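Local coordinates for hypothetical Protein TTHB210 (Thermus thermophilus, PDB 3VG8) that is of unknown function but belongs to the regulon of the sigma-E/anti-sigma-E system and assembles into a homodecamer, at residues L21-P25 against S26-E30; F47-L51 against K52-E56; N13-P16 against G17-T20. The protein carries 1 engineered substitution. All coordinates share one frame; numbering follows the deposited sequence.

Contact 1: L21-P25 against S26-E30; sequences LYVDP and STLPE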
ATOM      1  N   LEU F  21     -19.559 -16.043  27.971  1.00 30.39           N
ATOM      2  CA  LEU F  21     -20.609 -16.961  27.524  1.00 34.85           C
ATOM      3  C   LEU F  21     -21.761 -17.223  28.467  1.00 33.72           C
ATOM      4  O   LEU F  21     -21.585 -17.360  29.677  1.00 33.32           O
ATOM      5  CB  LEU F  21     -20.000 -18.319  27.182  1.00 36.20           C
ATOM      6  CG  LEU F  21     -19.084 -18.395  25.966  1.00 36.91           C
ATOM      7  CD1 LEU F  21     -18.468 -19.796  25.893  1.00 40.26           C
ATOM      8  CD2 LEU F  21     -19.889 -18.087  24.713  1.00 30.82           C
ATOM      9  N   TYR F  22     -22.940 -17.336  27.881  1.00 31.43           N
ATOM     10  CA  TYR F  22     -24.138 -17.622  28.632  1.00 36.54           C
ATOM     11  C   TYR F  22     -25.063 -18.477  27.793  1.00 38.43           C
ATOM     12  O   TYR F  22     -25.124 -18.342  26.574  1.00 38.36           O
ATOM     13  CB  TYR F  22     -24.823 -16.316  29.061  1.00 43.16           C
ATOM     14  CG  TYR F  22     -24.087 -15.653  30.213  1.00 60.19           C
ATOM     15  CD1 TYR F  22     -23.711 -16.402  31.336  1.00 68.52           C
ATOM     16  CD2 TYR F  22     -23.715 -14.305  30.169  1.00 61.60           C
ATOM     17  CE1 TYR F  22     -22.979 -15.836  32.384  1.00 70.24           C
ATOM     18  CE2 TYR F  22     -22.982 -13.724  31.218  1.00 66.74           C
ATOM     19  CZ  TYR F  22     -22.618 -14.504  32.319  1.00 70.30           C
ATOM     20  OH  TYR F  22     -21.886 -13.974  33.355  1.00 73.01           O
ATOM     21  N   VAL F  23     -25.766 -19.387  28.442  1.00 34.28           N
ATOM     22  CA  VAL F  23     -26.689 -20.232  27.714  1.00 35.93           C
ATOM     23  C   VAL F  23     -27.826 -20.612  28.632  1.00 35.30           C
ATOM     24  O   VAL F  23     -27.651 -20.673  29.847  1.00 33.25           O
ATOM     25  CB  VAL F  23     -26.000 -21.527  27.206  1.00 36.98           C
ATOM     26  CG1 VAL F  23     -25.532 -22.378  28.382  1.00 34.08           C
ATOM     27  CG2 VAL F  23     -26.960 -22.318  26.333  1.00 32.35           C
ATOM     28  N   ASP F  24     -29.001 -20.838  28.059  1.00 37.57           N
ATOM     29  CA  ASP F  24     -30.142 -21.271  28.860  1.00 41.22           C
ATOM     30  C   ASP F  24     -29.914 -22.768  29.064  1.00 39.00           C
ATOM     31  O   ASP F  24     -29.931 -23.534  28.098  1.00 42.98           O
ATOM     32  CB  ASP F  24     -31.453 -21.027  28.113  1.00 39.53           C
ATOM     33  CG  ASP F  24     -32.670 -21.511  28.889  1.00 43.30           C
ATOM     34  OD1 ASP F  24     -33.790 -21.111  28.515  1.00 43.88           O
ATOM     35  OD2 ASP F  24     -32.511 -22.289  29.862  1.00 40.88           O
ATOM     36  N   PRO F  25     -29.690 -23.201  30.324  1.00 41.98           N
ATOM     37  CA  PRO F  25     -29.449 -24.608  30.665  1.00 35.14           C
ATOM     38  C   PRO F  25     -30.485 -25.555  30.104  1.00 33.96           C
ATOM     39  O   PRO F  25     -30.171 -26.710  29.812  1.00 35.80           O
ATOM     40  CB  PRO F  25     -29.447 -24.604  32.187  1.00 42.19           C
ATOM     41  CG  PRO F  25     -28.949 -23.210  32.517  1.00 40.47           C
ATOM     42  CD  PRO F  25     -29.741 -22.374  31.543  1.00 42.75           C
ATOM     43  N   SER F  26     -31.717 -25.069  29.949  1.00 35.52           N
ATOM     44  CA  SER F  26     -32.787 -25.901  29.412  1.00 41.98           C
ATOM     45  C   SER F  26     -32.665 -26.112  27.907  1.00 44.96           C
ATOM     46  O   SER F  26     -33.392 -26.921  27.339  1.00 46.49           O
ATOM     47  CB  SER F  26     -34.155 -25.284  29.701  1.00 40.33           C
ATOM     48  OG  SER F  26     -34.456 -24.236  28.789  1.00 50.80           O
ATOM     49  N   THR F  27     -31.755 -25.388  27.258  1.00 45.77           N
ATOM     50  CA  THR F  27     -31.581 -25.515  25.807  1.00 38.13           C
ATOM     51  C   THR F  27     -30.373 -26.371  25.413  1.00 38.59           C
ATOM     52  O   THR F  27     -30.131 -26.615  24.234  1.00 41.86           O
ATOM     53  CB  THR F  27     -31.476 -24.113  25.145  1.00 38.46           C
ATOM     54  OG1 THR F  27     -30.234 -23.495  25.494  1.00 35.36           O
ATOM     55  CG2 THR F  27     -32.607 -23.213  25.635  1.00 32.53           C
ATOM     56  N   LEU F  28     -29.623 -26.839  26.404  1.00 36.31           N
ATOM     57  CA  LEU F  28     -28.456 -27.672  26.145  1.00 37.97           C
ATOM     58  C   LEU F  28     -28.919 -29.017  25.598  1.00 40.49           C
ATOM     59  O   LEU F  28     -30.042 -29.431  25.863  1.00 38.91           O
ATOM     60  CB  LEU F  28     -27.657 -27.882  27.438  1.00 30.35           C
ATOM     61  CG  LEU F  28     -26.977 -26.616  27.956  1.00 38.27           C
ATOM     62  CD1 LEU F  28     -26.301 -26.881  29.290  1.00 39.33           C
ATOM     63  CD2 LEU F  28     -25.960 -26.155  26.921  1.00 35.85           C
ATOM     64  N   PRO F  29     -28.047 -29.733  24.858  1.00 37.40           N
ATOM     65  CA  PRO F  29     -26.670 -29.396  24.495  1.00 34.82           C
ATOM     66  C   PRO F  29     -26.523 -28.412  23.327  1.00 36.29           C
ATOM     67  O   PRO F  29     -25.477 -27.775  23.179  1.00 36.29           O
ATOM     68  CB  PRO F  29     -26.076 -30.759  24.152  1.00 35.91           C
ATOM     69  CG  PRO F  29     -27.231 -31.383  23.391  1.00 36.95           C
ATOM     70  CD  PRO F  29     -28.428 -31.038  24.279  1.00 39.61           C
ATOM     71  N   GLU F  30     -27.554 -28.292  22.500  1.00 33.09           N
ATOM     72  CA  GLU F  30     -27.482 -27.392  21.349  1.00 36.45           C
ATOM     73  C   GLU F  30     -27.357 -25.905  21.651  1.00 38.48           C
ATOM     74  O   GLU F  30     -26.640 -25.190  20.952  1.00 35.10           O
ATOM     75  CB  GLU F  30     -28.690 -27.566  20.438  1.00 27.67           C
ATOM     76  CG  GLU F  30     -28.818 -28.928  19.810  1.00 41.40           C
ATOM     77  CD  GLU F  30     -29.580 -29.893  20.702  1.00 46.89           C
ATOM     78  OE1 GLU F  30     -29.726 -31.065  20.299  1.00 48.20           O
ATOM     79  OE2 GLU F  30     -30.036 -29.477  21.794  1.00 43.32           O
TER
HETATM   80  O   HOH W   1     -29.747 -20.871  25.131  1.00 36.11           O
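D24 meets S26 with its carboxylate and T27 with its carbonyl: just past strand 20-23, it is bound through side chain and backbone to the two residues beyond P25. Its CG is anti to the backbone N (chi1 178°), beside the carbonyl carbon, which brings the carboxylate to the S26 amide, and S26 N bonds D24 OD2 at 2.9 Å. That N-H comes from above the carboxylate plane. S26 OG adds a weak bond to the same oxygen, D24 OD2, at 3.0 Å. The other oxygen, OD1, forms a salt bridge with K66, which helps fix the rotation of the group and would be expected to favour its charged form.

T27 grips D24 O twice. Its amide N bonds D24 O at 2.7 Å from above the carbonyl plane, whereas its hydroxyl OG1 bonds D24 O at 2.6 Å within that plane, on a lone pair. A water takes the D24 N-H and donates to T27 OG1, closing a small ring of polar links. The T27 and D24 side chains cross at about a right angle, T27 CG2 resting 3.5 Å from D24 CB.

V23 and T27 slide past each other in opposite directions, V23 CG2 3.6 Å from T27 OG1. The apolar pair is V23 and L28, which cross at about a right angle with L28 CD2 4.0 Å from V23 CG2; both also touch F33 of the next strand. Y22 and V23 pair in an antiparallel ladder with a strand of a neighbouring subunit, whose A10 packs on V23 and whose L7 packs on D24 and P25.

The D24 side-chain bond to S26 N across P25, nested with the main-chain bond from T27 N to D24 O, makes this an Asx-Pro turn: an Asx turn on a type I beta turn.

Contact 2: F47-L51 against K52-E56; sequences FMVPL and KKLNE
P50 and L51 turn their carbonyls toward the amides of K53, L54 and N55, marking a strand-to-helix junction in which strand 42-50 runs directly into the short helix 51-55 with P50 as its N-cap. The firm helical bond is N55 N to L51 O at 3.0 Å, with the donor nearly along the C=O axis; P50 O receives weaker bonds from K53 N and L54 N.

The P50 ring and the K53 side chain lie side by side and point the same way, P50 CG touching K53 CG at 3.7 Å. Bends further along K53 then carry its end away from the ring, and both residues also touch Y60. V49, still in the strand, reaches over to the helix with CG2 4.3 Å from L54 CD1. L51 CD1 comes to 4.4 Å from L54 CD1 as well. This apolar side continues into a neighbouring subunit, where L54 meets L54 of that chain.

N55 OD1 bonds ND2 of N55 of that neighbouring subunit. With CG anti to the backbone N (chi1 178°), the L51 side chain lies obliquely across that of N55, and N55 ND2 packs 3.7 Å from L51 CG.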
ATOM      1  N   PHE F  47     -24.688 -22.216  17.977  1.00 28.70           N
ATOM      2  CA  PHE F  47     -25.366 -23.513  18.100  1.00 24.51           C
ATOM      3  C   PHE F  47     -24.293 -24.604  18.076  1.00 27.18           C
ATOM      4  O   PHE F  47     -23.363 -24.549  17.276  1.00 32.98           O
ATOM      5  CB  PHE F  47     -26.333 -23.749  16.933  1.00 22.34           C
ATOM      6  CG  PHE F  47     -27.475 -22.798  16.907  1.00 30.62           C
ATOM      7  CD1 PHE F  47     -27.367 -21.579  16.257  1.00 27.03           C
ATOM      8  CD2 PHE F  47     -28.648 -23.088  17.600  1.00 26.40           C
ATOM      9  CE1 PHE F  47     -28.406 -20.664  16.300  1.00 27.02           C
ATOM     10  CE2 PHE F  47     -29.687 -22.178  17.646  1.00 30.51           C
ATOM     11  CZ  PHE F  47     -29.564 -20.965  16.995  1.00 30.83           C
HETATM   12  N   MSE F  48     -24.423 -25.590  18.952  1.00 25.81           N
HETATM   13  CA  MSE F  48     -23.467 -26.698  19.031  1.00 30.46           C
HETATM   14  C   MSE F  48     -24.103 -27.948  18.460  1.00 32.66           C
HETATM   15  O   MSE F  48     -25.168 -28.354  18.931  1.00 34.44           O
HETATM   16  CB  MSE F  48     -23.127 -27.010  20.484  1.00 35.49           C
HETATM   17  CG  MSE F  48     -22.474 -25.895  21.245  1.00 64.90           C
HETATM   18 SE   MSE F  48     -20.750 -25.607  20.498  1.00101.82          SE
HETATM   19  CE  MSE F  48     -19.984 -27.376  20.808  1.00 81.54           C
ATOM     20  N   VAL F  49     -23.475 -28.565  17.458  1.00 34.02           N
ATOM     21  CA  VAL F  49     -24.007 -29.807  16.901  1.00 28.52           C
ATOM     22  C   VAL F  49     -22.941 -30.871  16.689  1.00 29.95           C
ATOM     23  O   VAL F  49     -21.867 -30.598  16.140  1.00 30.12           O
ATOM     24  CB  VAL F  49     -24.762 -29.591  15.544  1.00 31.55           C
ATOM     25  CG1 VAL F  49     -25.936 -28.644  15.752  1.00 44.32           C
ATOM     26  CG2 VAL F  49     -23.827 -29.065  14.485  1.00 33.23           C
ATOM     27  N   PRO F  50     -23.226 -32.113  17.116  1.00 26.51           N
ATOM     28  CA  PRO F  50     -22.245 -33.191  16.938  1.00 29.58           C
ATOM     29  C   PRO F  50     -22.257 -33.594  15.474  1.00 27.97           C
ATOM     30  O   PRO F  50     -23.326 -33.695  14.863  1.00 29.67           O
ATOM     31  CB  PRO F  50     -22.773 -34.325  17.835  1.00 26.76           C
ATOM     32  CG  PRO F  50     -23.832 -33.662  18.720  1.00 28.41           C
ATOM     33  CD  PRO F  50     -24.422 -32.603  17.818  1.00 26.46           C
ATOM     34  N   LEU F  51     -21.076 -33.793  14.914  1.00 28.33           N
ATOM     35  CA  LEU F  51     -20.935 -34.186  13.523  1.00 27.66           C
ATOM     36  C   LEU F  51     -21.680 -35.500  13.267  1.00 34.92           C
ATOM     37  O   LEU F  51     -22.343 -35.675  12.233  1.00 30.29           O
ATOM     38  CB  LEU F  51     -19.445 -34.361  13.185  1.00 28.83           C
ATOM     39  CG  LEU F  51     -19.095 -34.819  11.757  1.00 34.85           C
ATOM     40  CD1 LEU F  51     -19.659 -33.853  10.737  1.00 32.71           C
ATOM     41  CD2 LEU F  51     -17.589 -34.921  11.616  1.00 40.09           C
ATOM     42  N   LYS F  52     -21.585 -36.425  14.216  1.00 32.54           N
ATOM     43  CA  LYS F  52     -22.250 -37.711  14.052  1.00 31.47           C
ATOM     44  C   LYS F  52     -23.748 -37.569  13.801  1.00 32.01           C
ATOM     45  O   LYS F  52     -24.304 -38.326  13.009  1.00 35.35           O
ATOM     46  CB  LYS F  52     -22.028 -38.611  15.269  1.00 29.41           C
ATOM     47  CG  LYS F  52     -22.585 -40.029  15.041  1.00 37.72           C
ATOM     48  CD  LYS F  52     -22.278 -40.974  16.182  1.00 35.01           C
ATOM     49  CE  LYS F  52     -23.114 -40.641  17.402  1.00 47.60           C
ATOM     50  NZ  LYS F  52     -22.755 -41.498  18.565  1.00 61.00           N
ATOM     51  N   LYS F  53     -24.397 -36.624  14.482  1.00 29.39           N
ATOM     52  CA  LYS F  53     -25.830 -36.412  14.300  1.00 32.28           C
ATOM     53  C   LYS F  53     -26.102 -35.954  12.864  1.00 37.13           C
ATOM     54  O   LYS F  53     -27.137 -36.300  12.285  1.00 32.55           O
ATOM     55  CB  LYS F  53     -26.377 -35.351  15.267  1.00 31.83           C
ATOM     56  CG  LYS F  53     -26.197 -35.637  16.760  1.00 42.12           C
ATOM     57  CD  LYS F  53     -26.793 -36.967  17.188  1.00 41.79           C
ATOM     58  CE  LYS F  53     -28.315 -36.987  17.103  1.00 49.60           C
ATOM     59  NZ  LYS F  53     -28.946 -36.140  18.143  1.00 56.14           N
ATOM     60  N   LEU F  54     -25.176 -35.177  12.293  1.00 31.96           N
ATOM     61  CA  LEU F  54     -25.340 -34.695  10.922  1.00 29.51           C
ATOM     62  C   LEU F  54     -25.189 -35.879   9.960  1.00 24.34           C
ATOM     63  O   LEU F  54     -25.897 -35.980   8.958  1.00 27.02           O
ATOM     64  CB  LEU F  54     -24.296 -33.611  10.589  1.00 20.89           C
ATOM     65  CG  LEU F  54     -24.290 -32.365  11.475  1.00 23.66           C
ATOM     66  CD1 LEU F  54     -23.271 -31.340  10.930  1.00 21.14           C
ATOM     67  CD2 LEU F  54     -25.694 -31.763  11.499  1.00 23.23           C
ATOM     68  N   ASN F  55     -24.256 -36.772  10.256  1.00 19.79           N
ATOM     69  CA  ASN F  55     -24.071 -37.931   9.400  1.00 25.79           C
ATOM     70  C   ASN F  55     -25.232 -38.938   9.505  1.00 31.83           C
ATOM     71  O   ASN F  55     -25.465 -39.718   8.581  1.00 32.15           O
ATOM     72  CB  ASN F  55     -22.732 -38.603   9.709  1.00 25.98           C
ATOM     73  CG  ASN F  55     -21.556 -37.741   9.309  1.00 33.55           C
ATOM     74  OD1 ASN F  55     -21.595 -37.048   8.284  1.00 36.09           O
ATOM     75  ND2 ASN F  55     -20.491 -37.794  10.096  1.00 39.50           N
ATOM     76  N   GLU F  56     -25.954 -38.919  10.622  1.00 25.59           N
ATOM     77  CA  GLU F  56     -27.087 -39.816  10.813  1.00 28.34           C
ATOM     78  C   GLU F  56     -28.391 -39.125  10.403  1.00 31.47           C
ATOM     79  O   GLU F  56     -29.490 -39.618  10.676  1.00 28.74           O
ATOM     80  CB  GLU F  56     -27.155 -40.275  12.279  1.00 28.44           C
ATOM     81  CG  GLU F  56     -25.895 -41.031  12.711  1.00 28.54           C
ATOM     82  CD  GLU F  56     -25.974 -41.586  14.125  1.00 23.93           C
ATOM     83  OE1 GLU F  56     -26.813 -41.121  14.914  1.00 32.03           O
ATOM     84  OE2 GLU F  56     -25.175 -42.484  14.445  1.00 30.51           O
TER

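Contact 3: N13-P16 against G17-T20; sequences NFIP and GLGT
A tight antiparallel hairpin-like loop with a classic beta bulge joins I15 to L18 and G19, just before strand 20-23. I15 O accepts two amides: L18 N at 2.8 Å, from above the carbonyl plane, and G19 N at 2.7 Å, within it. The return bond, I15 N to G19 O at 3.2 Å, is straight at the hydrogen (177°), though the donor stands above the plane of the G19 carbonyl. Between the bonded ends, P16 and G17 form the corner of a type II turn. The backbone angles of G17 and of G19 each call for glycine, since a CB would be jammed against the preceding carbonyl oxygen.

Side chains pack on both arms. I15 and L18 lie side by side and point the same way, I15 CG2 meeting L18 CD1 at 3.7 Å; in a neighbouring subunit, Y22 meets I15 and V23 meets L18. F14 has CG anti to the backbone N (chi1 177°), which carries the ring along the loop toward G19, and its CE1 reaches G19 CA at 3.5 Å. T20 crosses F14 at about a right angle, with T20 OG1 in the ring plane at its edge, 3.7 Å from F14 CD1. Replacing F14 with an alanine is likely to leave G19 CA and the T20 hydroxyl without their ring neighbour and to remove the ring's own packing on R38 and E112.

A water donates to N13 O and, weakly, to G19 O. Within the bulge, I15 N, L18 N and G19 N all find backbone acceptors; I15 O, on a buried residue, takes two amides at once, and the glycine backbone angles allow it.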
ATOM      1  N   ASN F  13     -16.285 -13.350  33.851  1.00 49.17           N
ATOM      2  CA  ASN F  13     -15.271 -14.186  33.227  1.00 49.64           C
ATOM      3  C   ASN F  13     -15.289 -13.935  31.719  1.00 47.09           C
ATOM      4  O   ASN F  13     -16.341 -13.989  31.089  1.00 49.34           O
ATOM      5  CB  ASN F  13     -15.572 -15.661  33.510  1.00 57.13           C
ATOM      6  CG  ASN F  13     -14.321 -16.467  33.816  1.00 69.27           C
ATOM      7  OD1 ASN F  13     -13.609 -16.192  34.788  1.00 74.40           O
ATOM      8  ND2 ASN F  13     -14.048 -17.475  32.991  1.00 74.87           N
ATOM      9  N   PHE F  14     -14.125 -13.657  31.145  1.00 38.84           N
ATOM     10  CA  PHE F  14     -14.037 -13.411  29.715  1.00 34.89           C
ATOM     11  C   PHE F  14     -12.916 -14.273  29.159  1.00 34.38           C
ATOM     12  O   PHE F  14     -11.780 -14.201  29.629  1.00 37.93           O
ATOM     13  CB  PHE F  14     -13.752 -11.923  29.451  1.00 31.24           C
ATOM     14  CG  PHE F  14     -13.562 -11.576  27.984  1.00 34.32           C
ATOM     15  CD1 PHE F  14     -14.645 -11.186  27.196  1.00 25.40           C
ATOM     16  CD2 PHE F  14     -12.288 -11.593  27.407  1.00 22.11           C
ATOM     17  CE1 PHE F  14     -14.460 -10.807  25.873  1.00 23.93           C
ATOM     18  CE2 PHE F  14     -12.099 -11.213  26.082  1.00 29.61           C
ATOM     19  CZ  PHE F  14     -13.189 -10.818  25.315  1.00 26.92           C
ATOM     20  N   ILE F  15     -13.228 -15.100  28.165  1.00 29.79           N
ATOM     21  CA  ILE F  15     -12.200 -15.950  27.572  1.00 30.28           C
ATOM     22  C   ILE F  15     -11.831 -15.456  26.186  1.00 29.86           C
ATOM     23  O   ILE F  15     -12.683 -15.321  25.299  1.00 26.16           O
ATOM     24  CB  ILE F  15     -12.647 -17.440  27.501  1.00 34.79           C
ATOM     25  CG1 ILE F  15     -12.818 -17.997  28.912  1.00 33.28           C
ATOM     26  CG2 ILE F  15     -11.626 -18.277  26.739  1.00 27.56           C
ATOM     27  CD1 ILE F  15     -14.053 -17.523  29.587  1.00 42.69           C
ATOM     28  N   PRO F  16     -10.538 -15.167  25.985  1.00 28.54           N
ATOM     29  CA  PRO F  16     -10.013 -14.681  24.718  1.00 27.04           C
ATOM     30  C   PRO F  16     -10.409 -15.630  23.598  1.00 31.22           C
ATOM     31  O   PRO F  16     -10.118 -16.823  23.655  1.00 31.96           O
ATOM     32  CB  PRO F  16      -8.503 -14.650  24.974  1.00 27.53           C
ATOM     33  CG  PRO F  16      -8.441 -14.284  26.418  1.00 26.27           C
ATOM     34  CD  PRO F  16      -9.475 -15.227  27.001  1.00 28.67           C
ATOM     35  N   GLY F  17     -11.085 -15.097  22.588  1.00 31.04           N
ATOM     36  CA  GLY F  17     -11.514 -15.921  21.481  1.00 33.25           C
ATOM     37  C   GLY F  17     -12.929 -16.457  21.644  1.00 32.18           C
ATOM     38  O   GLY F  17     -13.503 -16.939  20.677  1.00 39.75           O
ATOM     39  N   LEU F  18     -13.486 -16.388  22.851  1.00 29.77           N
ATOM     40  CA  LEU F  18     -14.859 -16.866  23.116  1.00 27.76           C
ATOM     41  C   LEU F  18     -15.782 -15.775  23.661  1.00 29.47           C
ATOM     42  O   LEU F  18     -16.967 -15.736  23.342  1.00 31.82           O
ATOM     43  CB  LEU F  18     -14.854 -17.999  24.132  1.00 32.10           C
ATOM     44  CG  LEU F  18     -14.181 -19.321  23.743  1.00 38.13           C
ATOM     45  CD1 LEU F  18     -14.188 -20.230  24.959  1.00 35.46           C
ATOM     46  CD2 LEU F  18     -14.912 -19.977  22.568  1.00 40.55           C
ATOM     47  N   GLY F  19     -15.224 -14.900  24.492  1.00 27.77           N
ATOM     48  CA  GLY F  19     -15.990 -13.826  25.105  1.00 33.85           C
ATOM     49  C   GLY F  19     -16.607 -14.301  26.412  1.00 33.90           C
ATOM     50  O   GLY F  19     -16.161 -15.293  26.999  1.00 29.59           O
ATOM     51  N   THR F  20     -17.622 -13.588  26.879  1.00 31.09           N
ATOM     52  CA  THR F  20     -18.320 -13.976  28.099  1.00 34.26           C
ATOM     53  C   THR F  20     -19.521 -14.767  27.608  1.00 33.13           C
ATOM     54  O   THR F  20     -20.382 -14.228  26.910  1.00 30.48           O
ATOM     55  CB  THR F  20     -18.790 -12.751  28.886  1.00 30.97           C
ATOM     56  OG1 THR F  20     -17.649 -11.960  29.227  1.00 27.16           O
ATOM     57  CG2 THR F  20     -19.522 -13.176  30.155  1.00 33.55           C
TER
HETATM   58  O   HOH W   2     -17.125 -16.849  29.895  1.00 62.49           O

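How the contacts relate
The three contacts follow one another along the chain: 13-20 leads straight into 21-30, which adjoins it in sequence without further touch, and 47-56 comes later. Contacts 1 and 3 have centres 16 Å apart and both meet the same neighbouring subunit: I15 and L18 of contact 3 pack on that subunit's Y22 and V23, the residues that form contact 1's strand here. Contact 2 also lies 16 Å from contact 1 between centres, but the two do touch: E30 O is 3.0 Å from M48 N, a probable hydrogen bond, and both reach the same antiparallel sheet. Contacts 2 and 3 sit on opposite sides of the chain's centre, 24 Å between centres, and contact 2 faces a different subunit.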